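Local coordinates for Rio2 kinase (Chaetomium thermophilum, PDB 4GYI), which binds ADP and magnesium as an atypical RIO-family kinase of pre-40S ribosome maturation, and probably transfers phosphate from ATP to serine or threonine, at residues Leu87-Ala92 and Ala182-Thr187; Val123-Arg128 and Ile188-Val193. All blocks are in the same frame, centred on the assembly; numbering follows the deposited sequence.

Interaction 1 of 2, residues Leu87-Ala92 and Ala182-Thr187; sequences LHTHAA and AQSRHT. With EDO (1,2-ethanediol), chain E.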
ATOM      1  N   LEU A  87      -7.655  -2.520  11.680  1.00 28.60           N
ATOM      2  CA  LEU A  87      -8.203  -3.875  11.730  1.00 35.44           C
ATOM      3  C   LEU A  87      -9.627  -3.891  12.274  1.00 41.38           C
ATOM      4  O   LEU A  87     -10.487  -4.609  11.772  1.00 44.11           O
ATOM      5  CB  LEU A  87      -7.331  -4.789  12.590  1.00 36.54           C
ATOM      6  CG  LEU A  87      -6.135  -5.449  11.909  1.00 54.91           C
ATOM      7  CD1 LEU A  87      -5.267  -6.148  12.943  1.00 52.32           C
ATOM      8  CD2 LEU A  87      -6.621  -6.433  10.853  1.00 59.89           C
ATOM      9  N   HIS A  88      -9.857  -3.094  13.310  1.00 44.73           N
ATOM     10  CA  HIS A  88     -11.166  -2.987  13.938  1.00 44.69           C
ATOM     11  C   HIS A  88     -12.212  -2.524  12.926  1.00 46.00           C
ATOM     12  O   HIS A  88     -13.327  -3.055  12.853  1.00 45.71           O
ATOM     13  CB  HIS A  88     -11.081  -1.998  15.096  1.00 50.63           C
ATOM     14  CG  HIS A  88     -12.234  -2.080  16.039  1.00 51.99           C
ATOM     15  ND1 HIS A  88     -12.466  -3.182  16.834  1.00 57.62           N
ATOM     16  CD2 HIS A  88     -13.229  -1.203  16.306  1.00 43.07           C
ATOM     17  CE1 HIS A  88     -13.551  -2.978  17.557  1.00 57.28           C
ATOM     18  NE2 HIS A  88     -14.032  -1.785  17.257  1.00 59.26           N
ATOM     19  N   THR A  89     -11.834  -1.533  12.130  1.00 41.26           N
ATOM     20  CA  THR A  89     -12.708  -1.021  11.093  1.00 37.72           C
ATOM     21  C   THR A  89     -12.989  -2.105  10.052  1.00 45.28           C
ATOM     22  O   THR A  89     -14.137  -2.289   9.643  1.00 44.02           O
ATOM     23  CB  THR A  89     -12.100   0.231  10.437  1.00 35.33           C
ATOM     24  OG1 THR A  89     -12.025   1.270  11.413  1.00 34.99           O
ATOM     25  CG2 THR A  89     -12.938   0.716   9.262  1.00 30.01           C
ATOM     26  N   HIS A  90     -11.955  -2.833   9.637  1.00 34.46           N
ATOM     27  CA  HIS A  90     -12.164  -3.921   8.678  1.00 36.71           C
ATOM     28  C   HIS A  90     -13.049  -5.029   9.273  1.00 39.76           C
ATOM     29  O   HIS A  90     -13.871  -5.610   8.575  1.00 35.25           O
ATOM     30  CB  HIS A  90     -10.840  -4.528   8.217  1.00 29.58           C
ATOM     31  CG  HIS A  90     -10.001  -3.611   7.387  1.00 35.71           C
ATOM     32  ND1 HIS A  90     -10.479  -2.982   6.257  1.00 39.08           N
ATOM     33  CD2 HIS A  90      -8.704  -3.236   7.509  1.00 29.82           C
ATOM     34  CE1 HIS A  90      -9.516  -2.248   5.727  1.00 40.22           C
ATOM     35  NE2 HIS A  90      -8.428  -2.383   6.467  1.00 34.28           N
ATOM     36  N   ALA A  91     -12.859  -5.323  10.557  1.00 31.41           N
ATOM     37  CA  ALA A  91     -13.677  -6.313  11.242  1.00 41.75           C
ATOM     38  C   ALA A  91     -15.126  -5.861  11.300  1.00 48.68           C
ATOM     39  O   ALA A  91     -16.041  -6.640  11.000  1.00 46.75           O
ATOM     40  CB  ALA A  91     -13.156  -6.546  12.652  1.00 40.15           C
ATOM     41  N   ALA A  92     -15.329  -4.600  11.697  1.00 45.40           N
ATOM     42  CA  ALA A  92     -16.673  -4.078  11.954  1.00 42.74           C
ATOM     43  C   ALA A  92     -17.488  -4.010  10.677  1.00 50.50           C
ATOM     44  O   ALA A  92     -18.696  -4.240  10.696  1.00 52.79           O
ATOM     45  CB  ALA A  92     -16.602  -2.715  12.608  1.00 42.60           C
ATOM     46  N   ALA A 182     -11.426  -3.110   0.230  1.00 40.01           N
ATOM     47  CA  ALA A 182     -11.744  -2.081   1.211  1.00 36.45           C
ATOM     48  C   ALA A 182     -10.491  -1.314   1.542  1.00 31.37           C
ATOM     49  O   ALA A 182      -9.397  -1.764   1.240  1.00 34.50           O
ATOM     50  CB  ALA A 182     -12.323  -2.702   2.465  1.00 41.88           C
ATOM     51  N   GLN A 183     -10.642  -0.160   2.176  1.00 31.74           N
ATOM     52  CA  GLN A 183      -9.474   0.639   2.526  1.00 30.55           C
ATOM     53  C   GLN A 183      -9.738   1.340   3.843  1.00 30.77           C
ATOM     54  O   GLN A 183     -10.789   1.948   4.021  1.00 41.98           O
ATOM     55  CB  GLN A 183      -9.171   1.654   1.410  1.00 34.60           C
ATOM     56  CG  GLN A 183      -7.906   2.479   1.627  1.00 35.80           C
ATOM     57  CD  GLN A 183      -8.141   3.708   2.490  1.00 42.16           C
ATOM     58  OE1 GLN A 183      -9.112   4.434   2.298  1.00 37.61           O
ATOM     59  NE2 GLN A 183      -7.257   3.935   3.456  1.00 43.37           N
ATOM     60  N   SER A 184      -8.807   1.253   4.782  1.00 30.54           N
ATOM     61  CA  SER A 184      -8.960   2.027   6.008  1.00 35.10           C
ATOM     62  C   SER A 184      -7.625   2.572   6.470  1.00 38.39           C
ATOM     63  O   SER A 184      -6.673   1.817   6.637  1.00 30.02           O
ATOM     64  CB  SER A 184      -9.600   1.192   7.113  1.00 29.72           C
ATOM     65  OG  SER A 184      -9.689   1.941   8.321  1.00 30.80           O
ATOM     66  N   ARG A 185      -7.550   3.888   6.662  1.00 28.32           N
ATOM     67  CA  ARG A 185      -6.316   4.516   7.121  1.00 25.51           C
ATOM     68  C   ARG A 185      -5.126   4.148   6.207  1.00 28.27           C
ATOM     69  O   ARG A 185      -5.154   4.415   5.001  1.00 29.05           O
ATOM     70  CB  ARG A 185      -6.059   4.157   8.591  1.00 25.15           C
ATOM     71  CG  ARG A 185      -7.147   4.662   9.512  1.00 30.76           C
ATOM     72  CD  ARG A 185      -7.170   3.883  10.811  1.00 40.64           C
ATOM     73  NE  ARG A 185      -8.114   4.420  11.793  1.00 33.53           N
ATOM     74  CZ  ARG A 185      -9.357   3.972  11.965  1.00 35.17           C
ATOM     75  NH1 ARG A 185      -9.836   2.990  11.210  1.00 41.69           N
ATOM     76  NH2 ARG A 185     -10.118   4.510  12.885  1.00 37.26           N
ATOM     77  N   HIS A 186      -4.110   3.497   6.769  1.00 25.76           N
ATOM     78  CA  HIS A 186      -2.924   3.108   5.998  1.00 29.01           C
ATOM     79  C   HIS A 186      -3.005   1.693   5.397  1.00 27.81           C
ATOM     80  O   HIS A 186      -1.981   1.104   5.028  1.00 24.24           O
ATOM     81  CB  HIS A 186      -1.660   3.219   6.860  1.00 26.69           C
ATOM     82  CG  HIS A 186      -1.689   2.385   8.112  1.00 27.72           C
ATOM     83  ND1 HIS A 186      -2.820   2.230   8.888  1.00 27.45           N
ATOM     84  CD2 HIS A 186      -0.712   1.686   8.739  1.00 26.85           C
ATOM     85  CE1 HIS A 186      -2.541   1.472   9.935  1.00 27.48           C
ATOM     86  NE2 HIS A 186      -1.271   1.120   9.864  1.00 29.72           N
ATOM     87  N   THR A 187      -4.207   1.138   5.304  1.00 29.65           N
ATOM     88  CA  THR A 187      -4.314  -0.275   4.952  1.00 34.01           C
ATOM     89  C   THR A 187      -5.220  -0.519   3.766  1.00 36.46           C
ATOM     90  O   THR A 187      -6.133   0.262   3.502  1.00 42.30           O
ATOM     91  CB  THR A 187      -4.796  -1.140   6.152  1.00 23.73           C
ATOM     92  OG1 THR A 187      -6.192  -0.902   6.396  1.00 26.28           O
ATOM     93  CG2 THR A 187      -4.011  -0.801   7.390  1.00 24.25           C
TER
HETATM   94  C1  EDO E 404      -9.306   6.703   7.363  1.00 70.02           C
HETATM   95  O1  EDO E 404      -8.326   7.718   7.082  1.00 78.41           O
HETATM   96  C2  EDO E 404      -9.832   6.097   6.067  1.00 60.76           C
HETATM   97  O2  EDO E 404      -8.852   6.220   5.024  1.00 66.11           O
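Residues Leu87-Ala92, the C-terminal end of helix 79-92, run roughly against strand 182-184 with their axes 8.6 Å apart at 144°, and Thr89 and His90 meet the beta hairpin whose type II' turn spans Ser184 to Thr187. The helix belongs to the N-terminal Rio2 family region, of the helix-turn-helix clan, and the hairpin to the RIO kinase domain, a worked case of the N-terminal region docking on the kinase sheet, with a few directional bonds among the packing. His90 turns a ring edge to Thr187: NE2 donates to Thr187 OG1, close to the ring plane, in a nearly straight bond of 2.7 Å. That hydroxyl donates in turn to Ser184 O, where Thr187 N also donates, giving the carbonyl two donors; the chain of bonds helps to hold the imidazole's rotation. Thr187 OG1 can reach both partners because chi1 of 73° sets it between its backbone N and carbonyl carbon. Ser184 CB packs 3.7 Å from His90 CE1, and Ala182 CB lies at the ring edge. On the neighbouring helical position, Thr89 CG2 rests 3.6 Å from Ser184 OG. Arg185 has an extended chain that carries its guanidinium toward Thr89, while NE forms a salt bridge with Glu24 of helix 14-26. Thr89 OG1, also hydrogen-bonded to Leu85 O, accepts from Arg185 NH1 in the guanidinium plane at 2.8 Å, with an N-H...O angle of 151°.

Interaction 2 of 2, residues Val123-Arg128 and Ile188-Val193; sequences VLKIHR and IVMSLV. With ADP (adenosine-5'-diphosphate), chain B; EDO (1,2-ethanediol), chain D.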
ATOM      1  N   VAL A 123      -5.787 -10.426   0.908  1.00 25.55           N
ATOM      2  CA  VAL A 123      -4.553  -9.798   1.365  1.00 20.72           C
ATOM      3  C   VAL A 123      -4.824  -8.482   2.068  1.00 26.75           C
ATOM      4  O   VAL A 123      -5.632  -7.682   1.612  1.00 27.48           O
ATOM      5  CB  VAL A 123      -3.580  -9.558   0.181  1.00 27.40           C
ATOM      6  CG1 VAL A 123      -2.520  -8.513   0.523  1.00 25.51           C
ATOM      7  CG2 VAL A 123      -2.931 -10.863  -0.228  1.00 23.58           C
ATOM      8  N   LEU A 124      -4.168  -8.280   3.205  1.00 30.64           N
ATOM      9  CA  LEU A 124      -4.187  -6.993   3.867  1.00 29.48           C
ATOM     10  C   LEU A 124      -2.815  -6.348   3.675  1.00 27.38           C
ATOM     11  O   LEU A 124      -1.795  -6.918   4.057  1.00 25.41           O
ATOM     12  CB  LEU A 124      -4.478  -7.160   5.356  1.00 26.56           C
ATOM     13  CG  LEU A 124      -4.361  -5.877   6.187  1.00 35.45           C
ATOM     14  CD1 LEU A 124      -5.496  -4.921   5.854  1.00 34.39           C
ATOM     15  CD2 LEU A 124      -4.357  -6.193   7.664  1.00 42.78           C
ATOM     16  N   LYS A 125      -2.779  -5.180   3.054  1.00 24.46           N
ATOM     17  CA  LYS A 125      -1.503  -4.487   2.878  1.00 23.37           C
ATOM     18  C   LYS A 125      -1.464  -3.313   3.842  1.00 23.75           C
ATOM     19  O   LYS A 125      -2.421  -2.552   3.925  1.00 24.47           O
ATOM     20  CB  LYS A 125      -1.331  -3.991   1.441  1.00 27.76           C
ATOM     21  CG  LYS A 125       0.018  -3.261   1.166  1.00 21.48           C
ATOM     22  CD  LYS A 125       0.121  -2.900  -0.308  1.00 25.36           C
ATOM     23  CE  LYS A 125       1.402  -2.107  -0.640  1.00 27.52           C
ATOM     24  NZ  LYS A 125       1.621  -2.047  -2.122  1.00 27.97           N
ATOM     25  N   ILE A 126      -0.369  -3.195   4.587  1.00 17.95           N
ATOM     26  CA  ILE A 126      -0.203  -2.119   5.552  1.00 22.24           C
ATOM     27  C   ILE A 126       0.975  -1.254   5.130  1.00 26.02           C
ATOM     28  O   ILE A 126       2.088  -1.739   5.058  1.00 21.45           O
ATOM     29  CB  ILE A 126       0.083  -2.693   6.959  1.00 24.45           C
ATOM     30  CG1 ILE A 126      -1.058  -3.654   7.368  1.00 28.80           C
ATOM     31  CG2 ILE A 126       0.230  -1.557   7.980  1.00 26.16           C
ATOM     32  CD1 ILE A 126      -0.851  -4.327   8.735  1.00 29.07           C
ATOM     33  N   HIS A 127       0.737   0.015   4.835  1.00 26.33           N
ATOM     34  CA  HIS A 127       1.814   0.875   4.377  1.00 24.74           C
ATOM     35  C   HIS A 127       2.686   1.352   5.530  1.00 29.45           C
ATOM     36  O   HIS A 127       2.181   1.716   6.604  1.00 23.71           O
ATOM     37  CB  HIS A 127       1.270   2.057   3.575  1.00 22.69           C
ATOM     38  CG  HIS A 127       0.767   1.686   2.214  1.00 30.38           C
ATOM     39  ND1 HIS A 127       1.584   1.651   1.102  1.00 27.97           N
ATOM     40  CD2 HIS A 127      -0.468   1.328   1.783  1.00 24.16           C
ATOM     41  CE1 HIS A 127       0.875   1.303   0.043  1.00 27.56           C
ATOM     42  NE2 HIS A 127      -0.374   1.100   0.428  1.00 31.90           N
ATOM     43  N   ARG A 128       3.997   1.332   5.283  1.00 22.22           N
ATOM     44  CA  ARG A 128       5.022   1.603   6.281  1.00 25.69           C
ATOM     45  C   ARG A 128       6.055   2.647   5.842  1.00 30.79           C
ATOM     46  O   ARG A 128       7.254   2.430   5.998  1.00 29.87           O
ATOM     47  CB  ARG A 128       5.763   0.294   6.590  1.00 19.00           C
ATOM     48  CG  ARG A 128       4.858  -0.763   7.221  1.00 26.86           C
ATOM     49  CD  ARG A 128       4.375  -0.361   8.619  1.00 22.30           C
ATOM     50  NE  ARG A 128       3.752  -1.501   9.301  1.00 32.88           N
ATOM     51  CZ  ARG A 128       2.839  -1.413  10.265  1.00 33.09           C
ATOM     52  NH1 ARG A 128       2.417  -0.223  10.691  1.00 25.80           N
ATOM     53  NH2 ARG A 128       2.346  -2.524  10.803  1.00 32.01           N
ATOM     54  N   ILE A 188      -4.970  -1.605   3.047  1.00 24.86           N
ATOM     55  CA  ILE A 188      -5.874  -1.993   1.983  1.00 26.15           C
ATOM     56  C   ILE A 188      -6.141  -3.463   2.115  1.00 34.97           C
ATOM     57  O   ILE A 188      -5.220  -4.220   2.408  1.00 28.99           O
ATOM     58  CB  ILE A 188      -5.265  -1.765   0.592  1.00 34.92           C
ATOM     59  CG1 ILE A 188      -5.061  -0.271   0.332  1.00 37.64           C
ATOM     60  CG2 ILE A 188      -6.170  -2.371  -0.499  1.00 30.33           C
ATOM     61  CD1 ILE A 188      -4.454   0.020  -1.029  1.00 51.35           C
ATOM     62  N   VAL A 189      -7.395  -3.861   1.918  1.00 29.20           N
ATOM     63  CA  VAL A 189      -7.731  -5.267   1.813  1.00 34.44           C
ATOM     64  C   VAL A 189      -7.992  -5.522   0.348  1.00 29.86           C
ATOM     65  O   VAL A 189      -8.752  -4.798  -0.270  1.00 27.15           O
ATOM     66  CB  VAL A 189      -8.984  -5.641   2.642  1.00 36.14           C
ATOM     67  CG1 VAL A 189      -9.378  -7.085   2.376  1.00 30.18           C
ATOM     68  CG2 VAL A 189      -8.723  -5.445   4.122  1.00 37.00           C
ATOM     69  N   MET A 190      -7.339  -6.526  -0.229  1.00 26.37           N
ATOM     70  CA  MET A 190      -7.533  -6.798  -1.640  1.00 26.77           C
ATOM     71  C   MET A 190      -7.551  -8.312  -1.865  1.00 30.42           C
ATOM     72  O   MET A 190      -7.142  -9.076  -0.988  1.00 26.24           O
ATOM     73  CB  MET A 190      -6.392  -6.166  -2.442  1.00 27.72           C
ATOM     74  CG  MET A 190      -5.071  -6.906  -2.269  1.00 21.54           C
ATOM     75  SD  MET A 190      -3.661  -6.100  -3.041  1.00 26.31           S
ATOM     76  CE  MET A 190      -3.205  -4.904  -1.805  1.00 23.43           C
ATOM     77  N   SER A 191      -8.009  -8.747  -3.035  1.00 26.65           N
ATOM     78  CA  SER A 191      -8.065 -10.179  -3.310  1.00 34.32           C
ATOM     79  C   SER A 191      -6.659 -10.762  -3.291  1.00 28.08           C
ATOM     80  O   SER A 191      -5.675 -10.057  -3.519  1.00 26.54           O
ATOM     81  CB  SER A 191      -8.742 -10.470  -4.654  1.00 31.92           C
ATOM     82  OG  SER A 191      -7.913 -10.095  -5.733  1.00 43.52           O
ATOM     83  N   LEU A 192      -6.575 -12.039  -2.956  1.00 34.62           N
ATOM     84  CA  LEU A 192      -5.322 -12.779  -3.013  1.00 36.23           C
ATOM     85  C   LEU A 192      -5.196 -13.352  -4.414  1.00 31.44           C
ATOM     86  O   LEU A 192      -6.025 -14.130  -4.831  1.00 37.24           O
ATOM     87  CB  LEU A 192      -5.356 -13.911  -1.992  1.00 37.96           C
ATOM     88  CG  LEU A 192      -4.239 -14.953  -2.046  1.00 38.69           C
ATOM     89  CD1 LEU A 192      -2.907 -14.315  -1.700  1.00 28.32           C
ATOM     90  CD2 LEU A 192      -4.583 -16.080  -1.081  1.00 38.43           C
ATOM     91  N   VAL A 193      -4.170 -12.955  -5.148  1.00 29.14           N
ATOM     92  CA  VAL A 193      -4.003 -13.415  -6.520  1.00 36.76           C
ATOM     93  C   VAL A 193      -3.252 -14.734  -6.507  1.00 32.19           C
ATOM     94  O   VAL A 193      -2.246 -14.863  -5.821  1.00 32.46           O
ATOM     95  CB  VAL A 193      -3.190 -12.381  -7.345  1.00 41.07           C
ATOM     96  CG1 VAL A 193      -3.046 -12.829  -8.777  1.00 44.40           C
ATOM     97  CG2 VAL A 193      -3.857 -11.026  -7.291  1.00 42.75           C
TER
HETATM   98  PB  ADP B 401       5.513  -3.470  -1.312  1.00 31.41           P
HETATM   99  O1B ADP B 401       6.008  -3.572   0.110  1.00 36.05           O
HETATM  100  O2B ADP B 401       6.478  -3.786  -2.428  1.00 27.86           O
HETATM  101  O3B ADP B 401       4.800  -2.049  -1.438  1.00 36.17           O
HETATM  102  PA  ADP B 401       3.599  -5.058  -2.780  1.00 30.97           P
HETATM  103  O1A ADP B 401       4.613  -4.932  -3.885  1.00 31.78           O
HETATM  104  O2A ADP B 401       2.198  -4.515  -3.032  1.00 32.16           O
HETATM  105  O3A ADP B 401       4.201  -4.429  -1.423  1.00 31.53           O
HETATM  106  O5' ADP B 401       3.562  -6.597  -2.347  1.00 34.30           O
HETATM  107  C5' ADP B 401       4.772  -7.239  -1.920  1.00 27.03           C
HETATM  108  C4' ADP B 401       4.696  -8.733  -2.227  1.00 33.41           C
HETATM  109  O4' ADP B 401       3.521  -9.309  -1.628  1.00 32.80           O
HETATM  110  C3' ADP B 401       4.577  -9.070  -3.713  1.00 37.85           C
HETATM  111  O3' ADP B 401       5.837  -9.158  -4.386  1.00 39.65           O
HETATM  112  C2' ADP B 401       3.851 -10.399  -3.707  1.00 44.93           C
HETATM  113  O2' ADP B 401       4.749 -11.451  -3.334  1.00 43.80           O
HETATM  114  C1' ADP B 401       2.934 -10.267  -2.517  1.00 40.80           C
HETATM  115  N9  ADP B 401       1.597  -9.738  -2.852  1.00 36.94           N
HETATM  116  C8  ADP B 401       1.190  -8.467  -2.670  1.00 32.64           C
HETATM  117  N7  ADP B 401      -0.113  -8.310  -3.027  1.00 29.53           N
HETATM  118  C5  ADP B 401      -0.539  -9.525  -3.430  1.00 27.83           C
HETATM  119  C6  ADP B 401      -1.806 -10.088  -3.926  1.00 27.24           C
HETATM  120  N6  ADP B 401      -2.892  -9.298  -4.059  1.00 27.04           N
HETATM  121  N1  ADP B 401      -1.837 -11.401  -4.231  1.00 36.53           N
HETATM  122  C2  ADP B 401      -0.761 -12.207  -4.088  1.00 30.82           C
HETATM  123  N3  ADP B 401       0.421 -11.766  -3.638  1.00 35.82           N
HETATM  124  C4  ADP B 401       0.586 -10.460  -3.308  1.00 32.71           C
HETATM  125  C1  EDO D 403       3.790   4.561   9.493  1.00 40.01           C
HETATM  126  O1  EDO D 403       4.185   4.370   8.131  1.00 35.21           O
HETATM  127  C2  EDO D 403       3.166   3.273  10.004  1.00 36.45           C
HETATM  128  O2  EDO D 403       2.196   2.856   9.060  1.00 34.37           O
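Strands 121-127 and 187-191, neighbours in the antiparallel sheet of the kinase N-lobe, line the pocket of the bound ADP through Val123, Lys125 and Met190. Val123 and Met190, like Lys125 and Ile188, are hydrogen-bonded pairs; Val123 N reaches Met190 O at 2.7 Å and Lys125 N reaches Ile188 O at 2.7 Å. Between them Leu124 and Val189 form a non-hydrogen-bonded pair on the other face, where Leu124 CD1 touches Val189 CG2. On the nucleotide face Val123 CB lies beside Met190 CG (3.9 Å), while Val123 CG2 meets Leu192 CD1 and approaches adenine C6. Met190 CE reaches back to Lys125 CB. The lysine chain is extended throughout (chi1 -179°), bringing NZ to 2.7 Å from ADP O2A; the same nitrogen forms a salt bridge with Glu163 and bonds the phosphoaspartate at position 258. A methionine here would probably leave the alpha-phosphate oxygen and the Glu163 carboxylate without their shared positive partner. Beyond the strand, ADP N6 donates to Ser191 O (2.9 Å) and Val193 N donates to ADP N1 (2.9 Å, 165°), the paired adenine bonds of a kinase hinge.

How the interactions relate
The two interactions lie 11 Å apart between centres and illustrate how a single hairpin can serve two neighbours. Their segments alternate along the chain: 87-92, 123-128, 182-187, then 188-193, the last two being continuous. Strands 180-184 and 187-191 are adjacent in the five-stranded antiparallel sheet, with 121-127 on the other side of 187-191. Direct bonds tie the contacts together, Ala182 O to Val189 N at 3.0 Å and His186 O to His127 N at 2.9 Å. Interaction 1 thus sets helix 79-92 of the N-terminal region against the kinase sheet, while interaction 2, nearer the chain centre, carries that sheet on to the nucleotide.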